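Local coordinates for oxysterol-binding protein homolog 1 (Saccharomyces cerevisiae, PDB 5H28), which transfers sterols and other lipids between membranes without vesicles, its ankyrin repeats, the part described here, targeting it to the nucleus-vacuole junction through NVJ1, at residues 188-193 with 208-213; 214-219 with 223-228; 229-234 with 238-243. All blocks are in the same frame, centred on the assembly; numbering follows the deposited sequence.

Contact 1 (188-193 with 208-213); sequences TVLHEF and HGADPF
Leu190 and Ala210 form the apolar core of this contact. The Leu190 methyl CD2 lies 3.9 Å from Ala210 CB, and Leu190 CB lies 4.2 Å from Ala210 CB. CG of Leu190 stands anti to its own backbone N (chi1 179°), which sends CD2 out from helix 189-196 onto the loop. There CD2 also comes 4.2 Å from the backbone Asp211 O and 4.5 Å from Pro212 CA. Leu206 of helix 199-207 packs on Leu190 as well, so this side chain is buried between the helix pair and the loop.

Polar bonding stays within each segment or goes to outside residues. Asp211 OD1 accepts from Phe213 N at 2.8 Å, an Asx turn. The bond is fairly straight (162°), but the N-H meets OD1 from above the carboxylate plane. The other oxygen, OD2, takes Asp261 N, while Asn179 bonds both Asp211 N and Gly209 O.

The third element is the helix end. Gly209, at positive phi, is the C-prime residue of a Schellman motif that closes helix 199-207. A CB there would jam against the preceding carbonyl.

Thr188 to His191 occupy the place of the TPLH signature of ankyrin repeats, and His191 NE2 bonds Lys214 O. The helix pair followed by this turn is typical of the ankyrin fold, here the predicted third repeat.

Contact 2 (214-219 with 223-228); sequences KRDRKG and IELVRK
A type I beta turn of the ankyrin domain, Asp216 to Gly219, meets the short 3-10 segment 223-225 here, with Arg215, Asp216 and Gly219 facing Glu224 and Leu225. Asp216 OD1 accepts Lys218 N at 2.9 Å, which makes an Asx turn inside the beta turn. OD1 also takes Lys220 N, so two backbone N-H groups hold this carboxylate.

Arg215 is extended from CG to NE, which sets the edge of its guanidinium at Gly219 O. NH2 gives a bond to Gly219 O at 3.1 Å, bent to 144° but close to the guanidinium plane.

Glu224 answers mainly through water. Water 1 lies 3.0 Å from Arg215 NH2 and donates to Glu224 OE2 at 2.7 Å, linking the two groups. Water 2 donates to Gly219 O at 3.1 Å and to Glu224 OE1 at 2.9 Å. OE1 also accepts from Leu221 N, so this oxygen has two donors. Arg215 NH2 and Glu224 OE1 stay 4.2 Å apart, beyond a salt bridge, with their planes turned 65° to each other.

Below this polar rim, Leu225 CD1 comes 4.3 Å from Asp216 OD2, and the leucine also packs on His191 and Val194. The Asp-x-x-Gly turn leading into the Leu221-Pro222 step is consistent with the D-x-x-G-x-T-P-L-H pattern that opens an ankyrin repeat.

Contact 3 (229-234 with 238-243); sequences VNENDT and TKIAID
Ile240 meets Val229 and Glu231 where the loop 229-234 folds back over the start of helix 241-256. Ile240 is at the N-cap position of that helix, the last helix of this ankyrin-domain chain. Its CB lies 4.2 Å from Val229 CG2. Next along the side chain, CG1 sits between the backbone N and the carbonyl carbon (chi1 54°). It therefore leans over the loop, also near Val229 CG2. The branch methyl CG2 comes 4.1 Å from the same valine methyl. At the tip, CD1 lies 4.1 Å from Glu231 CG. CD1 is also modelled too close to Val229 CG2 for two carbons, so that one approach is doubtful. With an alanine here, the reach to Val229 is likely to be lost, opening a gap beside the valine and taking one apolar neighbour from Glu231 CG.

The remaining touches are longer or involve fewer atoms. Val229 CG1 reaches Asp243 CB at 4.5 Å, while the Asp243 carboxylate turns to a salt bridge with Arg197. Thr234 brings its CG2 methyl to Ala241: Thr234 CG2 lies 4.0 Å from Ala241 O and 4.4 Å from Ala241 CB.

In the fold
Contact 1 is buried, while contacts 2 and 3 lie at the surface. Contact 1 joins helix 189-196 to the loop leaving helix 199-207. Contact 2 pairs two pieces further along that loop, and contact 3 sets a later piece of it against the start of helix 241-256. The chemistry follows: leucine against alanine inside, waters and charges at the turn, then aliphatic side chains at an exposed helix start. Neighbouring contacts touch. His191 ties contact 1 to both segments of contact 2. Arg227 and Val226 of contact 2 lie against Asp243 of contact 3. Contacts 1 and 3 stay about 8 Å apart at their nearest atoms.

Contact 1 (188-193 with 208-213)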
loop_
_atom_site.group_PDB
_atom_site.type_symbol
_atom_site.label_atom_id
_atom_site.label_comp_id
_atom_site.label_asym_id
_atom_site.label_seq_id
_atom_site.Cartn_x
_atom_site.Cartn_y
_atom_site.Cartn_z
ATOM N N THR A 188 -8.806 -12.482 -14.639
ATOM C CA THR A 188 -7.478 -11.911 -14.449
ATOM C C THR A 188 -7.345 -10.792 -15.483
ATOM O O THR A 188 -7.652 -10.976 -16.666
ATOM C CB THR A 188 -6.413 -13.000 -14.620
ATOM O OG1 THR A 188 -6.667 -14.043 -13.670
ATOM C CG2 THR A 188 -5.021 -12.440 -14.375
ATOM N N VAL A 189 -6.874 -9.636 -15.033
ATOM C CA VAL A 189 -6.814 -8.458 -15.883
ATOM C C VAL A 189 -6.065 -8.531 -17.213
ATOM O O VAL A 189 -6.597 -8.094 -18.233
ATOM C CB VAL A 189 -6.349 -7.229 -15.054
ATOM C CG1 VAL A 189 -4.890 -7.357 -14.676
ATOM C CG2 VAL A 189 -6.623 -5.947 -15.828
ATOM N N LEU A 190 -4.853 -9.073 -17.233
ATOM C CA LEU A 190 -4.129 -9.152 -18.499
ATOM C C LEU A 190 -4.941 -9.946 -19.520
ATOM O O LEU A 190 -5.124 -9.505 -20.656
ATOM C CB LEU A 190 -2.745 -9.794 -18.308
ATOM C CG LEU A 190 -1.905 -9.959 -19.582
ATOM C CD1 LEU A 190 -1.833 -8.632 -20.340
ATOM C CD2 LEU A 190 -0.507 -10.464 -19.215
ATOM N N HIS A 191 -5.436 -11.110 -19.106
ATOM C CA HIS A 191 -6.230 -11.956 -19.990
ATOM C C HIS A 191 -7.418 -11.201 -20.574
ATOM O O HIS A 191 -7.703 -11.302 -21.771
ATOM C CB HIS A 191 -6.726 -13.187 -19.231
ATOM C CG HIS A 191 -5.630 -13.971 -18.580
ATOM N ND1 HIS A 191 -4.811 -13.434 -17.610
ATOM C CD2 HIS A 191 -5.214 -15.247 -18.763
ATOM C CE1 HIS A 191 -3.937 -14.348 -17.223
ATOM N NE2 HIS A 191 -4.160 -15.456 -17.907
ATOM N N GLU A 192 -8.104 -10.435 -19.733
ATOM C CA GLU A 192 -9.258 -9.685 -20.194
ATOM C C GLU A 192 -8.897 -8.661 -21.256
ATOM O O GLU A 192 -9.648 -8.471 -22.205
ATOM C CB GLU A 192 -9.961 -9.005 -19.018
ATOM C CG GLU A 192 -10.571 -9.999 -18.045
ATOM C CD GLU A 192 -11.403 -11.054 -18.751
ATOM O OE1 GLU A 192 -12.371 -10.681 -19.447
ATOM O OE2 GLU A 192 -11.095 -12.256 -18.616
ATOM N N PHE A 193 -7.745 -8.011 -21.127
ATOM C CA PHE A 193 -7.374 -7.029 -22.134
ATOM C C PHE A 193 -6.793 -7.653 -23.392
ATOM O O PHE A 193 -6.774 -7.026 -24.448
ATOM C CB PHE A 193 -6.461 -5.964 -21.527
ATOM C CG PHE A 193 -7.222 -4.929 -20.758
ATOM C CD1 PHE A 193 -7.890 -3.902 -21.426
ATOM C CD2 PHE A 193 -7.352 -5.022 -19.377
ATOM C CE1 PHE A 193 -8.677 -2.993 -20.733
ATOM C CE2 PHE A 193 -8.140 -4.116 -18.671
ATOM C CZ PHE A 193 -8.806 -3.097 -19.351
ATOM N N HIS A 208 3.750 -3.294 -15.414
ATOM C CA HIS A 208 3.431 -3.110 -14.005
ATOM C C HIS A 208 3.283 -4.407 -13.215
ATOM O O HIS A 208 2.630 -4.434 -12.172
ATOM C CB HIS A 208 2.174 -2.253 -13.843
ATOM C CG HIS A 208 2.406 -0.801 -14.119
ATOM N ND1 HIS A 208 2.546 -0.299 -15.393
ATOM C CD2 HIS A 208 2.585 0.246 -13.279
ATOM C CE1 HIS A 208 2.804 0.995 -15.328
ATOM N NE2 HIS A 208 2.833 1.351 -14.057
ATOM N N GLY A 209 3.880 -5.485 -13.714
ATOM C CA GLY A 209 3.825 -6.740 -12.989
ATOM C C GLY A 209 3.022 -7.896 -13.550
ATOM O O GLY A 209 3.179 -9.023 -13.084
ATOM N N ALA A 210 2.162 -7.643 -14.534
ATOM C CA ALA A 210 1.363 -8.724 -15.105
ATOM C C ALA A 210 2.294 -9.797 -15.658
ATOM O O ALA A 210 3.237 -9.495 -16.386
ATOM C CB ALA A 210 0.458 -8.189 -16.203
ATOM N N ASP A 211 2.012 -11.049 -15.311
ATOM C CA ASP A 211 2.824 -12.188 -15.733
ATOM C C ASP A 211 2.189 -12.986 -16.880
ATOM O O ASP A 211 1.070 -13.478 -16.755
ATOM C CB ASP A 211 3.067 -13.089 -14.513
ATOM C CG ASP A 211 3.752 -14.399 -14.861
ATOM O OD1 ASP A 211 4.439 -14.468 -15.900
ATOM O OD2 ASP A 211 3.614 -15.360 -14.074
ATOM N N PRO A 212 2.900 -13.122 -18.016
ATOM C CA PRO A 212 2.376 -13.868 -19.167
ATOM C C PRO A 212 2.275 -15.376 -18.926
ATOM O O PRO A 212 1.681 -16.104 -19.722
ATOM C CB PRO A 212 3.360 -13.519 -20.283
ATOM C CG PRO A 212 4.657 -13.366 -19.539
ATOM C CD PRO A 212 4.233 -12.564 -18.319
ATOM N N PHE A 213 2.853 -15.835 -17.818
ATOM C CA PHE A 213 2.831 -17.253 -17.463
ATOM C C PHE A 213 1.630 -17.601 -16.590
ATOM O O PHE A 213 1.352 -18.771 -16.347
ATOM C CB PHE A 213 4.107 -17.625 -16.702
ATOM C CG PHE A 213 5.328 -17.715 -17.565
ATOM C CD1 PHE A 213 5.576 -18.854 -18.323
ATOM C CD2 PHE A 213 6.235 -16.664 -17.617
ATOM C CE1 PHE A 213 6.718 -18.946 -19.118
ATOM C CE2 PHE A 213 7.377 -16.745 -18.407
ATOM C CZ PHE A 213 7.618 -17.888 -19.160
#

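Contact 2 (214-219 with 223-228)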
loop_
_atom_site.group_PDB
_atom_site.type_symbol
_atom_site.label_atom_id
_atom_site.label_comp_id
_atom_site.label_asym_id
_atom_site.label_seq_id
_atom_site.Cartn_x
_atom_site.Cartn_y
_atom_site.Cartn_z
ATOM N N LYS A 214 0.917 -16.583 -16.122
ATOM C CA LYS A 214 -0.230 -16.809 -15.252
ATOM C C LYS A 214 -1.462 -17.325 -15.985
ATOM O O LYS A 214 -1.855 -16.790 -17.024
ATOM C CB LYS A 214 -0.583 -15.516 -14.514
ATOM C CG LYS A 214 -1.634 -15.683 -13.431
ATOM C CD LYS A 214 -1.100 -16.515 -12.272
ATOM C CE LYS A 214 -2.164 -16.739 -11.214
ATOM N NZ LYS A 214 -1.612 -17.450 -10.030
ATOM N N ARG A 215 -2.068 -18.370 -15.432
ATOM C CA ARG A 215 -3.275 -18.958 -16.002
ATOM C C ARG A 215 -4.494 -18.424 -15.255
ATOM O O ARG A 215 -4.493 -18.352 -14.021
ATOM C CB ARG A 215 -3.210 -20.485 -15.889
ATOM C CG ARG A 215 -2.058 -21.090 -16.679
ATOM C CD ARG A 215 -1.808 -22.550 -16.326
ATOM N NE ARG A 215 -0.715 -23.108 -17.122
ATOM C CZ ARG A 215 -0.798 -23.369 -18.422
ATOM N NH1 ARG A 215 0.243 -23.869 -19.068
ATOM N NH2 ARG A 215 -1.927 -23.137 -19.077
ATOM N N ASP A 216 -5.527 -18.033 -15.997
ATOM C CA ASP A 216 -6.735 -17.521 -15.362
ATOM C C ASP A 216 -7.624 -18.654 -14.857
ATOM O O ASP A 216 -7.214 -19.816 -14.862
ATOM C CB ASP A 216 -7.511 -16.597 -16.317
ATOM C CG ASP A 216 -8.139 -17.331 -17.493
ATOM O OD1 ASP A 216 -8.051 -18.573 -17.577
ATOM O OD2 ASP A 216 -8.736 -16.641 -18.344
ATOM N N ARG A 217 -8.834 -18.318 -14.422
ATOM C CA ARG A 217 -9.753 -19.315 -13.886
ATOM C C ARG A 217 -10.101 -20.436 -14.855
ATOM O O ARG A 217 -10.508 -21.518 -14.430
ATOM C CB ARG A 217 -11.036 -18.641 -13.383
ATOM C CG ARG A 217 -11.877 -17.954 -14.443
ATOM C CD ARG A 217 -13.080 -17.283 -13.791
ATOM N NE ARG A 217 -13.871 -16.489 -14.727
ATOM C CZ ARG A 217 -14.787 -16.983 -15.554
ATOM N NH1 ARG A 217 -15.043 -18.284 -15.571
ATOM N NH2 ARG A 217 -15.447 -16.172 -16.370
ATOM N N LYS A 218 -9.940 -20.182 -16.149
ATOM C CA LYS A 218 -10.238 -21.194 -17.157
ATOM C C LYS A 218 -8.971 -21.956 -17.526
ATOM O O LYS A 218 -8.970 -22.762 -18.457
ATOM C CB LYS A 218 -10.842 -20.538 -18.397
ATOM C CG LYS A 218 -12.133 -19.793 -18.115
ATOM C CD LYS A 218 -12.721 -19.205 -19.381
ATOM C CE LYS A 218 -14.006 -18.454 -19.088
ATOM N NZ LYS A 218 -14.602 -17.883 -20.329
ATOM N N GLY A 219 -7.900 -21.694 -16.782
ATOM C CA GLY A 219 -6.629 -22.357 -17.025
ATOM C C GLY A 219 -5.897 -21.861 -18.256
ATOM O O GLY A 219 -4.920 -22.470 -18.693
ATOM N N ILE A 223 -1.461 -15.688 -23.909
ATOM C CA ILE A 223 -1.166 -15.950 -25.314
ATOM C C ILE A 223 -2.200 -16.847 -26.001
ATOM O O ILE A 223 -2.416 -16.749 -27.211
ATOM C CB ILE A 223 0.247 -16.574 -25.469
ATOM C CG1 ILE A 223 0.678 -16.545 -26.937
ATOM C CG2 ILE A 223 0.246 -18.007 -24.952
ATOM C CD1 ILE A 223 2.136 -16.894 -27.147
ATOM N N GLU A 224 -2.849 -17.709 -25.227
ATOM C CA GLU A 224 -3.844 -18.613 -25.786
ATOM C C GLU A 224 -5.172 -17.910 -26.046
ATOM O O GLU A 224 -6.095 -18.498 -26.605
ATOM C CB GLU A 224 -4.044 -19.806 -24.846
ATOM C CG GLU A 224 -2.745 -20.529 -24.521
ATOM C CD GLU A 224 -2.932 -21.667 -23.537
ATOM O OE1 GLU A 224 -3.608 -21.460 -22.506
ATOM O OE2 GLU A 224 -2.388 -22.765 -23.787
ATOM N N LEU A 225 -5.261 -16.644 -25.647
ATOM C CA LEU A 225 -6.478 -15.861 -25.841
ATOM C C LEU A 225 -6.366 -14.928 -27.044
ATOM O O LEU A 225 -7.287 -14.162 -27.345
ATOM C CB LEU A 225 -6.791 -15.073 -24.569
ATOM C CG LEU A 225 -7.086 -15.964 -23.355
ATOM C CD1 LEU A 225 -7.290 -15.102 -22.117
ATOM C CD2 LEU A 225 -8.323 -16.814 -23.627
ATOM N N VAL A 226 -5.225 -14.989 -27.721
ATOM C CA VAL A 226 -5.001 -14.191 -28.918
ATOM C C VAL A 226 -5.707 -14.933 -30.051
ATOM O O VAL A 226 -5.793 -16.164 -30.024
ATOM C CB VAL A 226 -3.492 -14.092 -29.251
ATOM C CG1 VAL A 226 -3.290 -13.380 -30.579
ATOM C CG2 VAL A 226 -2.761 -13.347 -28.146
ATOM N N ARG A 227 -6.230 -14.194 -31.027
ATOM C CA ARG A 227 -6.900 -14.821 -32.164
ATOM C C ARG A 227 -5.947 -15.820 -32.805
ATOM O O ARG A 227 -4.756 -15.547 -32.946
ATOM C CB ARG A 227 -7.296 -13.784 -33.217
ATOM C CG ARG A 227 -8.490 -12.917 -32.873
ATOM C CD ARG A 227 -8.997 -12.236 -34.139
ATOM N NE ARG A 227 -9.539 -13.206 -35.090
ATOM C CZ ARG A 227 -9.723 -12.974 -36.386
ATOM N NH1 ARG A 227 -9.404 -11.795 -36.906
ATOM N NH2 ARG A 227 -10.234 -13.918 -37.165
ATOM N N LYS A 228 -6.473 -16.975 -33.192
ATOM C CA LYS A 228 -5.653 -18.005 -33.814
ATOM C C LYS A 228 -5.269 -17.613 -35.238
ATOM O O LYS A 228 -5.974 -17.951 -36.188
ATOM C CB LYS A 228 -6.409 -19.336 -33.844
ATOM C CG LYS A 228 -6.927 -19.813 -32.493
ATOM C CD LYS A 228 -5.807 -19.998 -31.480
ATOM C CE LYS A 228 -6.302 -20.755 -30.255
ATOM N NZ LYS A 228 -7.523 -20.140 -29.666
HETATM O O HOH W 1 -1.147 -24.150 -21.810
HETATM O O HOH W 2 -4.798 -23.857 -21.514
#

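Contact 3 (229-234 with 238-243)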
loop_
_atom_site.group_PDB
_atom_site.type_symbol
_atom_site.label_atom_id
_atom_site.label_comp_id
_atom_site.label_asym_id
_atom_site.label_seq_id
_atom_site.Cartn_x
_atom_site.Cartn_y
_atom_site.Cartn_z
ATOM N N VAL A 229 -4.159 -16.898 -35.387
ATOM C CA VAL A 229 -3.714 -16.488 -36.714
ATOM C C VAL A 229 -2.319 -17.040 -37.014
ATOM O O VAL A 229 -1.517 -17.253 -36.104
ATOM C CB VAL A 229 -3.717 -14.952 -36.858
ATOM C CG1 VAL A 229 -2.510 -14.347 -36.161
ATOM C CG2 VAL A 229 -3.755 -14.583 -38.323
ATOM N N ASN A 230 -2.039 -17.260 -38.295
ATOM C CA ASN A 230 -0.768 -17.831 -38.736
ATOM C C ASN A 230 0.438 -16.896 -38.854
ATOM O O ASN A 230 1.494 -17.156 -38.277
ATOM C CB ASN A 230 -0.967 -18.528 -40.088
ATOM C CG ASN A 230 -2.040 -19.601 -40.046
ATOM O OD1 ASN A 230 -2.360 -20.213 -41.068
ATOM N ND2 ASN A 230 -2.600 -19.837 -38.866
ATOM N N GLU A 231 0.274 -15.817 -39.607
ATOM C CA GLU A 231 1.350 -14.863 -39.869
ATOM C C GLU A 231 2.098 -14.284 -38.664
ATOM O O GLU A 231 1.537 -14.124 -37.579
ATOM C CB GLU A 231 0.807 -13.731 -40.743
ATOM C CG GLU A 231 -0.064 -14.220 -41.905
ATOM C CD GLU A 231 0.522 -15.425 -42.634
ATOM O OE1 GLU A 231 1.736 -15.418 -42.920
ATOM O OE2 GLU A 231 -0.233 -16.378 -42.930
ATOM N N ASN A 232 3.376 -13.966 -38.877
ATOM C CA ASN A 232 4.237 -13.409 -37.832
ATOM C C ASN A 232 4.753 -12.011 -38.166
ATOM O O ASN A 232 5.482 -11.410 -37.379
ATOM C CB ASN A 232 5.441 -14.323 -37.588
ATOM C CG ASN A 232 5.043 -15.702 -37.104
ATOM O OD1 ASN A 232 4.335 -15.843 -36.106
ATOM N ND2 ASN A 232 5.504 -16.731 -37.807
ATOM N N ASP A 233 4.378 -11.497 -39.333
ATOM C CA ASP A 233 4.812 -10.174 -39.770
ATOM C C ASP A 233 3.613 -9.325 -40.185
ATOM O O ASP A 233 2.751 -9.784 -40.929
ATOM C CB ASP A 233 5.807 -10.327 -40.928
ATOM C CG ASP A 233 5.982 -9.057 -41.739
ATOM O OD1 ASP A 233 6.140 -7.973 -41.150
ATOM O OD2 ASP A 233 5.976 -9.152 -42.984
ATOM N N THR A 234 3.562 -8.087 -39.696
ATOM C CA THR A 234 2.455 -7.191 -40.010
ATOM C C THR A 234 2.423 -6.704 -41.459
ATOM O O THR A 234 1.375 -6.283 -41.947
ATOM C CB THR A 234 2.449 -5.953 -39.076
ATOM O OG1 THR A 234 3.688 -5.243 -39.202
ATOM C CG2 THR A 234 2.255 -6.381 -37.628
ATOM N N THR A 238 -2.562 -6.280 -42.899
ATOM C CA THR A 238 -3.279 -5.229 -42.188
ATOM C C THR A 238 -4.530 -5.637 -41.417
ATOM O O THR A 238 -4.799 -5.091 -40.346
ATOM C CB THR A 238 -3.667 -4.077 -43.145
ATOM O OG1 THR A 238 -4.558 -4.567 -44.151
ATOM C CG2 THR A 238 -2.427 -3.499 -43.809
ATOM N N LYS A 239 -5.291 -6.599 -41.927
ATOM C CA LYS A 239 -6.521 -6.988 -41.247
ATOM C C LYS A 239 -6.354 -7.842 -39.992
ATOM O O LYS A 239 -7.323 -8.103 -39.278
ATOM C CB LYS A 239 -7.472 -7.645 -42.251
ATOM C CG LYS A 239 -7.847 -6.703 -43.399
ATOM C CD LYS A 239 -8.465 -5.397 -42.877
ATOM C CE LYS A 239 -8.689 -4.375 -43.987
ATOM N NZ LYS A 239 -7.411 -3.857 -44.548
ATOM N N ILE A 240 -5.127 -8.266 -39.713
ATOM C CA ILE A 240 -4.843 -9.051 -38.511
ATOM C C ILE A 240 -3.606 -8.483 -37.821
ATOM O O ILE A 240 -2.986 -9.147 -36.989
ATOM C CB ILE A 240 -4.593 -10.548 -38.823
ATOM C CG1 ILE A 240 -3.488 -10.693 -39.872
ATOM C CG2 ILE A 240 -5.884 -11.205 -39.290
ATOM C CD1 ILE A 240 -3.038 -12.124 -40.079
ATOM N N ALA A 241 -3.265 -7.240 -38.153
ATOM C CA ALA A 241 -2.096 -6.579 -37.581
ATOM C C ALA A 241 -2.117 -6.492 -36.057
ATOM O O ALA A 241 -1.097 -6.721 -35.409
ATOM C CB ALA A 241 -1.941 -5.183 -38.177
ATOM N N ILE A 242 -3.269 -6.162 -35.484
ATOM C CA ILE A 242 -3.379 -6.054 -34.033
ATOM C C ILE A 242 -3.110 -7.395 -33.357
ATOM O O ILE A 242 -2.434 -7.458 -32.332
ATOM C CB ILE A 242 -4.777 -5.540 -33.615
ATOM C CG1 ILE A 242 -4.914 -4.064 -33.996
ATOM C CG2 ILE A 242 -4.988 -5.730 -32.115
ATOM C CD1 ILE A 242 -6.279 -3.478 -33.703
ATOM N N ASP A 243 -3.632 -8.463 -33.946
ATOM C CA ASP A 243 -3.453 -9.800 -33.401
ATOM C C ASP A 243 -1.989 -10.212 -33.483
ATOM O O ASP A 243 -1.456 -10.842 -32.566
ATOM C CB ASP A 243 -4.342 -10.766 -34.170
ATOM C CG ASP A 243 -5.784 -10.301 -34.202
ATOM O OD1 ASP A 243 -6.450 -10.367 -33.149
ATOM O OD2 ASP A 243 -6.239 -9.842 -35.270
#